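Local coordinates for protein probable zinc protease PqqL (Escherichia coli, PDB 6OFT) that probably cleaves peptides or proteins in the periplasm as a zinc-dependent M16-family endopeptidase, of which this chain is the first half, at residues L14-A26 against Q195-I207. Residues are numbered along the deposited sequence; the frame is centred on the assembly and turned at random.
With PO4 (phosphate ion), chain D.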
loop_
_atom_site.group_PDB
_atom_site.type_symbol
_atom_site.label_atom_id
_atom_site.label_comp_id
_atom_site.label_asym_id
_atom_site.label_seq_id
_atom_site.Cartn_x
_atom_site.Cartn_y
_atom_site.Cartn_z
ATOM N N LEU A 14 2.938 19.568 18.211
ATOM C CA LEU A 14 2.426 20.257 19.398
ATOM C C LEU A 14 3.440 19.966 20.519
ATOM O O LEU A 14 4.214 19.013 20.375
ATOM C CB LEU A 14 1.015 19.727 19.751
ATOM C CG LEU A 14 -0.123 20.021 18.732
ATOM C CD1 LEU A 14 -1.425 19.411 19.181
ATOM C CD2 LEU A 14 -0.321 21.516 18.507
ATOM N N ASP A 15 3.457 20.758 21.631
ATOM C CA ASP A 15 4.416 20.512 22.731
ATOM C C ASP A 15 4.297 19.117 23.360
ATOM O O ASP A 15 5.281 18.593 23.883
ATOM C CB ASP A 15 4.353 21.593 23.823
ATOM C CG ASP A 15 4.820 22.963 23.399
ATOM O OD1 ASP A 15 5.544 23.058 22.382
ATOM O OD2 ASP A 15 4.458 23.950 24.084
ATOM N N ASN A 16 3.105 18.506 23.282
ATOM C CA ASN A 16 2.893 17.149 23.796
ATOM C C ASN A 16 3.476 16.052 22.865
ATOM O O ASN A 16 3.426 14.879 23.211
ATOM C CB ASN A 16 1.410 16.905 24.128
ATOM C CG ASN A 16 0.472 16.937 22.951
ATOM O OD1 ASN A 16 0.875 16.863 21.790
ATOM N ND2 ASN A 16 -0.810 17.026 23.229
ATOM N N GLY A 17 4.013 16.438 21.705
ATOM C CA GLY A 17 4.626 15.503 20.767
ATOM C C GLY A 17 3.782 15.057 19.591
ATOM O O GLY A 17 4.296 14.352 18.713
ATOM N N LEU A 18 2.479 15.429 19.570
ATOM C CA LEU A 18 1.577 15.071 18.479
ATOM C C LEU A 18 2.001 15.822 17.216
ATOM O O LEU A 18 2.200 17.032 17.272
ATOM C CB LEU A 18 0.102 15.378 18.838
ATOM C CG LEU A 18 -0.942 14.977 17.768
ATOM C CD1 LEU A 18 -2.050 14.131 18.361
ATOM C CD2 LEU A 18 -1.519 16.212 17.066
ATOM N N ARG A 19 2.125 15.111 16.086
ATOM C CA ARG A 19 2.507 15.727 14.821
ATOM C C ARG A 19 1.256 16.069 14.039
ATOM O O ARG A 19 0.217 15.450 14.240
ATOM C CB ARG A 19 3.399 14.782 13.995
ATOM C CG ARG A 19 4.862 14.662 14.469
ATOM C CD ARG A 19 5.541 13.471 13.790
ATOM N NE ARG A 19 5.249 12.218 14.494
ATOM C CZ ARG A 19 5.574 10.994 14.079
ATOM N NH1 ARG A 19 6.189 10.821 12.913
ATOM N NH2 ARG A 19 5.272 9.933 14.820
ATOM N N TYR A 20 1.342 17.063 13.154
ATOM C CA TYR A 20 0.205 17.421 12.301
ATOM C C TYR A 20 0.674 17.739 10.906
ATOM O O TYR A 20 1.829 18.132 10.711
ATOM C CB TYR A 20 -0.645 18.562 12.887
ATOM C CG TYR A 20 0.150 19.777 13.323
ATOM C CD1 TYR A 20 0.490 20.776 12.414
ATOM C CD2 TYR A 20 0.531 19.946 14.648
ATOM C CE1 TYR A 20 1.251 21.880 12.803
ATOM C CE2 TYR A 20 1.262 21.059 15.053
ATOM C CZ TYR A 20 1.617 22.028 14.129
ATOM O OH TYR A 20 2.320 23.132 14.542
ATOM N N MET A 21 -0.213 17.537 9.927
ATOM C CA MET A 21 0.035 17.802 8.514
ATOM C C MET A 21 -1.228 18.401 7.970
ATOM O O MET A 21 -2.302 17.806 8.107
ATOM C CB MET A 21 0.391 16.527 7.734
ATOM C CG MET A 21 1.537 15.746 8.316
ATOM S SD MET A 21 1.981 14.406 7.217
ATOM C CE MET A 21 3.615 14.926 6.763
ATOM N N ILE A 22 -1.119 19.608 7.429
ATOM C CA ILE A 22 -2.250 20.348 6.860
ATOM C C ILE A 22 -1.979 20.659 5.396
ATOM O O ILE A 22 -0.922 21.194 5.052
ATOM C CB ILE A 22 -2.584 21.632 7.666
ATOM C CG1 ILE A 22 -2.893 21.304 9.157
ATOM C CG2 ILE A 22 -3.745 22.424 6.996
ATOM C CD1 ILE A 22 -2.651 22.461 10.071
ATOM N N TYR A 23 -2.956 20.339 4.536
ATOM C CA TYR A 23 -2.829 20.586 3.112
ATOM C C TYR A 23 -4.116 21.179 2.574
ATOM O O TYR A 23 -5.163 20.540 2.705
ATOM C CB TYR A 23 -2.428 19.312 2.344
ATOM C CG TYR A 23 -1.921 19.618 0.949
ATOM C CD1 TYR A 23 -0.592 19.968 0.729
ATOM C CD2 TYR A 23 -2.781 19.609 -0.142
ATOM C CE1 TYR A 23 -0.133 20.310 -0.541
ATOM C CE2 TYR A 23 -2.332 19.941 -1.423
ATOM C CZ TYR A 23 -1.004 20.286 -1.618
ATOM O OH TYR A 23 -0.554 20.608 -2.876
ATOM N N PRO A 24 -4.067 22.389 1.955
ATOM C CA PRO A 24 -5.306 22.977 1.410
ATOM C C PRO A 24 -5.732 22.310 0.114
ATOM O O PRO A 24 -4.882 21.956 -0.696
ATOM C CB PRO A 24 -4.932 24.445 1.181
ATOM C CG PRO A 24 -3.445 24.427 0.986
ATOM C CD PRO A 24 -2.890 23.266 1.719
ATOM N N HIS A 25 -7.046 22.133 -0.076
ATOM C CA HIS A 25 -7.615 21.555 -1.293
ATOM C C HIS A 25 -9.072 21.977 -1.417
ATOM O O HIS A 25 -9.777 21.984 -0.423
ATOM C CB HIS A 25 -7.458 20.023 -1.344
ATOM C CG HIS A 25 -7.588 19.477 -2.740
ATOM N ND1 HIS A 25 -6.723 19.859 -3.740
ATOM C CD2 HIS A 25 -8.497 18.617 -3.261
ATOM C CE1 HIS A 25 -7.105 19.214 -4.826
ATOM N NE2 HIS A 25 -8.176 18.466 -4.593
ATOM N N ALA A 26 -9.520 22.354 -2.608
ATOM C CA ALA A 26 -10.905 22.821 -2.773
ATOM C C ALA A 26 -11.644 22.069 -3.888
ATOM O O ALA A 26 -12.376 22.664 -4.674
ATOM C CB ALA A 26 -10.921 24.332 -3.023
ATOM N N GLN A 195 -0.310 7.220 22.422
ATOM C CA GLN A 195 0.291 8.354 23.133
ATOM C C GLN A 195 0.678 9.391 22.075
ATOM O O GLN A 195 0.906 8.971 20.936
ATOM C CB GLN A 195 1.473 7.917 24.033
ATOM C CG GLN A 195 1.072 6.986 25.222
ATOM C CD GLN A 195 -0.102 7.442 26.086
ATOM O OE1 GLN A 195 -0.461 8.612 26.136
ATOM N NE2 GLN A 195 -0.739 6.522 26.804
ATOM N N PRO A 196 0.658 10.725 22.387
ATOM C CA PRO A 196 0.831 11.748 21.337
ATOM C C PRO A 196 2.037 11.653 20.414
ATOM O O PRO A 196 1.865 11.935 19.240
ATOM C CB PRO A 196 0.853 13.068 22.124
ATOM C CG PRO A 196 0.009 12.792 23.284
ATOM C CD PRO A 196 0.313 11.365 23.675
ATOM N N ASN A 197 3.217 11.243 20.901
ATOM C CA ASN A 197 4.436 11.167 20.084
ATOM C C ASN A 197 4.407 10.040 19.017
ATOM O O ASN A 197 5.318 9.960 18.190
ATOM C CB ASN A 197 5.678 11.067 20.985
ATOM C CG ASN A 197 5.872 9.723 21.647
ATOM O OD1 ASN A 197 4.919 9.003 21.958
ATOM N ND2 ASN A 197 7.123 9.360 21.885
ATOM N N ASN A 198 3.361 9.186 19.037
ATOM C CA ASN A 198 3.167 8.117 18.072
ATOM C C ASN A 198 1.942 8.466 17.202
ATOM O O ASN A 198 1.412 7.600 16.501
ATOM C CB ASN A 198 2.982 6.764 18.813
ATOM C CG ASN A 198 3.097 5.546 17.931
ATOM O OD1 ASN A 198 3.932 5.481 17.025
ATOM N ND2 ASN A 198 2.248 4.561 18.164
ATOM N N MET A 199 1.519 9.753 17.220
ATOM C CA MET A 199 0.340 10.207 16.467
ATOM C C MET A 199 0.593 11.375 15.537
ATOM O O MET A 199 1.346 12.293 15.866
ATOM C CB MET A 199 -0.797 10.618 17.411
ATOM C CG MET A 199 -1.417 9.489 18.162
ATOM S SD MET A 199 -2.499 10.195 19.406
ATOM C CE MET A 199 -3.036 8.717 20.198
ATOM N N THR A 200 -0.088 11.338 14.382
ATOM C CA THR A 200 -0.098 12.397 13.386
ATOM C C THR A 200 -1.555 12.665 13.041
ATOM O O THR A 200 -2.279 11.733 12.681
ATOM C CB THR A 200 0.725 12.030 12.145
ATOM O OG1 THR A 200 2.074 11.759 12.546
ATOM C CG2 THR A 200 0.710 13.135 11.100
ATOM N N PHE A 201 -1.993 13.923 13.210
ATOM C CA PHE A 201 -3.337 14.351 12.841
ATOM C C PHE A 201 -3.221 15.013 11.449
ATOM O O PHE A 201 -2.431 15.946 11.280
ATOM C CB PHE A 201 -3.944 15.323 13.894
ATOM C CG PHE A 201 -5.423 15.513 13.649
ATOM C CD1 PHE A 201 -6.330 14.513 13.970
ATOM C CD2 PHE A 201 -5.903 16.674 13.054
ATOM C CE1 PHE A 201 -7.690 14.658 13.680
ATOM C CE2 PHE A 201 -7.265 16.825 12.787
ATOM C CZ PHE A 201 -8.146 15.810 13.098
ATOM N N ILE A 202 -3.966 14.496 10.453
ATOM C CA ILE A 202 -3.921 14.950 9.053
ATOM C C ILE A 202 -5.194 15.716 8.643
ATOM O O ILE A 202 -6.291 15.188 8.757
ATOM C CB ILE A 202 -3.611 13.737 8.121
ATOM C CG1 ILE A 202 -2.282 13.039 8.527
ATOM C CG2 ILE A 202 -3.609 14.132 6.632
ATOM C CD1 ILE A 202 -2.083 11.646 7.942
ATOM N N VAL A 203 -5.027 16.959 8.162
ATOM C CA VAL A 203 -6.131 17.830 7.712
ATOM C C VAL A 203 -5.923 18.110 6.214
ATOM O O VAL A 203 -4.937 18.733 5.856
ATOM C CB VAL A 203 -6.199 19.150 8.556
ATOM C CG1 VAL A 203 -7.294 20.093 8.055
ATOM C CG2 VAL A 203 -6.387 18.862 10.045
ATOM N N VAL A 204 -6.827 17.625 5.338
ATOM C CA VAL A 204 -6.716 17.848 3.883
ATOM C C VAL A 204 -8.069 18.357 3.399
ATOM O O VAL A 204 -9.080 17.658 3.511
ATOM C CB VAL A 204 -6.244 16.599 3.061
ATOM C CG1 VAL A 204 -5.987 16.968 1.589
ATOM C CG2 VAL A 204 -4.994 15.957 3.662
ATOM N N GLY A 205 -8.086 19.564 2.856
ATOM C CA GLY A 205 -9.350 20.097 2.393
ATOM C C GLY A 205 -9.442 21.592 2.443
ATOM O O GLY A 205 -8.439 22.286 2.634
ATOM N N ASP A 206 -10.676 22.081 2.252
ATOM C CA ASP A 206 -11.032 23.485 2.080
ATOM C C ASP A 206 -11.132 24.291 3.373
ATOM O O ASP A 206 -12.197 24.788 3.730
ATOM C CB ASP A 206 -12.328 23.571 1.257
ATOM C CG ASP A 206 -12.449 24.857 0.479
ATOM O OD1 ASP A 206 -11.469 25.644 0.469
ATOM O OD2 ASP A 206 -13.512 25.082 -0.123
ATOM N N ILE A 207 -9.990 24.493 4.022
ATOM C CA ILE A 207 -9.873 25.232 5.281
ATOM C C ILE A 207 -8.581 26.082 5.257
ATOM O O ILE A 207 -7.562 25.629 4.723
ATOM C CB ILE A 207 -9.942 24.219 6.474
ATOM C CG1 ILE A 207 -10.006 24.934 7.839
ATOM C CG2 ILE A 207 -8.801 23.163 6.417
ATOM C CD1 ILE A 207 -10.552 24.073 8.963
HETATM P P PO4 D . -4.320 22.643 -4.273
HETATM O O1 PO4 D . -4.440 21.111 -4.163
HETATM O O2 PO4 D . -3.298 22.987 -5.456
HETATM O O3 PO4 D . -5.736 23.325 -4.581
HETATM O O4 PO4 D . -3.738 23.189 -2.887
HETATM O O HOH W 1 3.859 12.206 16.856
HETATM O O HOH W 2 5.830 7.033 15.827
#
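The Arg19 guanidinium carries Thr200 OG1 over one face, 3.7 Å above its plane and offset toward the rim. It sits where strands 19-24 and 199-205 run as parallel neighbours in a six-stranded mixed sheet, with antiparallel 31-38 beyond 199-205. Water 1 lies in plane at the guanidinium edge and accepts from Arg19 NE. NH2 reaches Asn197 O only in a weak bond. The chain bends at chi3 (-83°), which turns the guanidinium toward Asn197 and the water. Thr200 OG1 has its own hydrogen bond, to His39. At the far end, O1 of a phosphate, probably from the crystallisation liquor, lies in the His25 ring plane at its edge and accepts from ND1 (2.6 Å). Gln373 and Arg376 also bind this ion.

Backbone bonds run from Arg19 N to Met199 O (2.9 Å) up to Gly205 N to Tyr23 O (3.1 Å). His25 N adds a last one to Gly205 O, from above the carbonyl plane. Ile22 and Val203 lie side by side on the face under helix 209-220, CG1 to CB 4.0 Å. On the other face Met21 CG meets Thr200 CG2 at 3.9 Å, and both side chains touch Ser389 of helix 378-391.

Just before strand 19-24, Leu18 CD1 packs on Met199 CB. Asn16 OD1 lies 3.8 Å from Pro196 CB, while ND2 bonds Leu220 O. An alanine here would probably leave Leu18 N and Leu220 O without these partners and uncover Pro196 CB. Asn16 OD1 closes an Asx turn by accepting from Leu18 N at 3.1 Å, the donor tilted 23° from the carbonyl plane.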